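Local coordinates for N-acetylmuramoyl-L-alanine amidase domain-containing protein SAOUHSC_02979 (Staphylococcus aureus, PDB 5T1Q) that probably helps to break down cell-wall peptidoglycan, as a secreted hydrolase in which a glucosaminidase-like domain is followed by a CHAP domain, at residues 61-66 with 87-92. Residues are numbered along the deposited sequence; the frame is centred on the assembly and turned at random.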
loop_
_atom_site.group_PDB
_atom_site.type_symbol
_atom_site.label_atom_id
_atom_site.label_comp_id
_atom_site.label_asym_id
_atom_site.label_seq_id
_atom_site.Cartn_x
_atom_site.Cartn_y
_atom_site.Cartn_z
ATOM N N ARG A 61 8.482 -5.912 -10.858
ATOM C CA ARG A 61 9.127 -6.002 -12.181
ATOM C C ARG A 61 8.468 -7.094 -13.032
ATOM O O ARG A 61 8.134 -6.863 -14.188
ATOM C CB ARG A 61 10.615 -6.306 -12.028
ATOM C CG ARG A 61 11.473 -5.154 -11.507
ATOM C CD ARG A 61 12.763 -5.699 -10.903
ATOM N NE ARG A 61 13.899 -4.783 -10.981
ATOM C CZ ARG A 61 14.100 -3.714 -10.212
ATOM N NH1 ARG A 61 15.206 -2.990 -10.385
ATOM N NH2 ARG A 61 13.212 -3.348 -9.284
ATOM N N GLN A 62 8.281 -8.277 -12.454
ATOM C CA GLN A 62 7.639 -9.380 -13.171
ATOM C C GLN A 62 6.147 -9.092 -13.452
ATOM O O GLN A 62 5.629 -9.471 -14.496
ATOM C CB GLN A 62 7.815 -10.698 -12.411
ATOM C CG GLN A 62 9.270 -11.133 -12.265
ATOM C CD GLN A 62 9.953 -11.396 -13.605
ATOM O OE1 GLN A 62 9.379 -12.018 -14.511
ATOM N NE2 GLN A 62 11.191 -10.937 -13.730
ATOM N N PHE A 63 5.472 -8.409 -12.530
ATOM C CA PHE A 63 4.068 -8.047 -12.736
ATOM C C PHE A 63 3.942 -7.068 -13.913
ATOM O O PHE A 63 3.017 -7.167 -14.713
ATOM C CB PHE A 63 3.480 -7.450 -11.455
ATOM C CG PHE A 63 2.086 -6.938 -11.610
ATOM C CD1 PHE A 63 1.005 -7.816 -11.615
ATOM C CD2 PHE A 63 1.843 -5.572 -11.736
ATOM C CE1 PHE A 63 -0.295 -7.338 -11.745
ATOM C CE2 PHE A 63 0.544 -5.090 -11.865
ATOM C CZ PHE A 63 -0.522 -5.975 -11.873
ATOM N N VAL A 64 4.878 -6.129 -14.012
ATOM C CA VAL A 64 4.895 -5.189 -15.122
ATOM C C VAL A 64 5.022 -5.953 -16.446
ATOM O O VAL A 64 4.307 -5.651 -17.401
ATOM C CB VAL A 64 6.034 -4.149 -14.978
ATOM C CG1 VAL A 64 6.237 -3.368 -16.269
ATOM C CG2 VAL A 64 5.739 -3.190 -13.834
ATOM N N LYS A 65 5.910 -6.951 -16.493
ATOM C CA LYS A 65 6.098 -7.745 -17.718
ATOM C C LYS A 65 4.878 -8.590 -18.068
ATOM O O LYS A 65 4.627 -8.843 -19.235
ATOM C CB LYS A 65 7.310 -8.667 -17.609
ATOM C CG LYS A 65 8.651 -7.964 -17.523
ATOM C CD LYS A 65 9.754 -9.010 -17.400
ATOM C CE LYS A 65 11.132 -8.405 -17.227
ATOM N NZ LYS A 65 12.177 -9.472 -17.125
ATOM N N SER A 66 4.126 -9.020 -17.060
ATOM C CA SER A 66 2.929 -9.836 -17.293
ATOM C C SER A 66 1.799 -9.059 -17.976
ATOM O O SER A 66 0.904 -9.679 -18.541
ATOM C CB SER A 66 2.381 -10.414 -15.982
ATOM O OG SER A 66 1.762 -9.406 -15.193
ATOM N N ALA A 87 0.556 1.715 -13.634
ATOM C CA ALA A 87 0.792 2.222 -12.300
ATOM C C ALA A 87 -0.406 1.958 -11.404
ATOM O O ALA A 87 -0.232 1.567 -10.245
ATOM C CB ALA A 87 1.104 3.704 -12.347
ATOM N N GLN A 88 -1.616 2.184 -11.931
ATOM C CA GLN A 88 -2.829 1.913 -11.169
ATOM C C GLN A 88 -2.947 0.419 -10.870
ATOM O O GLN A 88 -3.336 0.048 -9.759
ATOM C CB GLN A 88 -4.091 2.438 -11.872
ATOM C CG GLN A 88 -4.287 3.934 -11.720
ATOM C CD GLN A 88 -5.680 4.402 -12.125
ATOM O OE1 GLN A 88 -5.936 4.708 -13.288
ATOM N NE2 GLN A 88 -6.555 4.545 -11.141
ATOM N N ALA A 89 -2.590 -0.427 -11.841
ATOM C CA ALA A 89 -2.598 -1.871 -11.626
ATOM C C ALA A 89 -1.636 -2.226 -10.493
ATOM O O ALA A 89 -2.002 -2.966 -9.572
ATOM C CB ALA A 89 -2.231 -2.633 -12.896
ATOM N N ILE A 90 -0.414 -1.697 -10.563
ATOM C CA ILE A 90 0.597 -1.924 -9.517
ATOM C C ILE A 90 0.099 -1.486 -8.130
ATOM O O ILE A 90 0.203 -2.234 -7.161
ATOM C CB ILE A 90 1.919 -1.177 -9.840
ATOM C CG1 ILE A 90 2.643 -1.850 -11.009
ATOM C CG2 ILE A 90 2.849 -1.143 -8.625
ATOM C CD1 ILE A 90 3.773 -1.020 -11.591
ATOM N N LEU A 91 -0.436 -0.270 -8.053
ATOM C CA LEU A 91 -0.896 0.310 -6.784
ATOM C C LEU A 91 -2.073 -0.438 -6.161
ATOM O O LEU A 91 -2.005 -0.864 -4.996
ATOM C CB LEU A 91 -1.243 1.786 -6.991
ATOM C CG LEU A 91 -1.613 2.658 -5.783
ATOM C CD1 LEU A 91 -1.558 4.122 -6.181
ATOM C CD2 LEU A 91 -2.981 2.326 -5.197
ATOM N N GLU A 92 -3.121 -0.628 -6.959
ATOM C CA GLU A 92 -4.362 -1.258 -6.514
ATOM C C GLU A 92 -4.269 -2.754 -6.230
ATOM O O GLU A 92 -5.041 -3.260 -5.427
ATOM C CB GLU A 92 -5.480 -1.007 -7.550
ATOM C CG GLU A 92 -5.810 0.466 -7.786
ATOM C CD GLU A 92 -6.533 1.140 -6.631
ATOM O OE1 GLU A 92 -7.167 0.448 -5.790
ATOM O OE2 GLU A 92 -6.500 2.395 -6.575
#
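Phe63 and Val64 meet Ala89 and Ile90 in an apolar, buried contact of side chains, with no hydrogen bond across it. The aromatic ring does most of the bridging. Phe63 swings its CG away from the backbone N (chi1 175°), which carries the ring across to the backbone of helix 82-93. Its edge runs up against the methyl of Ala89, which lies near the ring plane with Ala89 CB 3.8 Å from Phe63 CE2. A small residue suits this place, since the ring comes close to the helix backbone itself: the same Phe63 CE2 stands 3.8 Å from the N of Ile90, approached obliquely.

Ile90 adds the aliphatic share. It carries CG1 beside its own backbone N, and this branch touches the ring where Ile90 CG1 and Phe63 CD2 are 3.9 Å apart. Its terminal methyl continues to Val64, whose CG2 lies 3.7 Å from Ile90 CD1. The longer arm of isoleucine thus serves two neighbours in turn, while the compact valine presents one methyl to it.

Around this pair, Ile202 of helix 195-205 packs on Ile90, and Tyr222 of helix 222-225 on Val64. The axes of the short segments come within 10.6 Å at 133° between their directions, a wide spacing, consistent with the phenylalanine ring and the isoleucine arm lying between the helices. The arrangement is a splayed helical hairpin, helices 58-78 and 82-93 linked through residues 79-81, in the helical part of the chain that sequence largely assigns to a glucosaminidase family of the lysozyme clan.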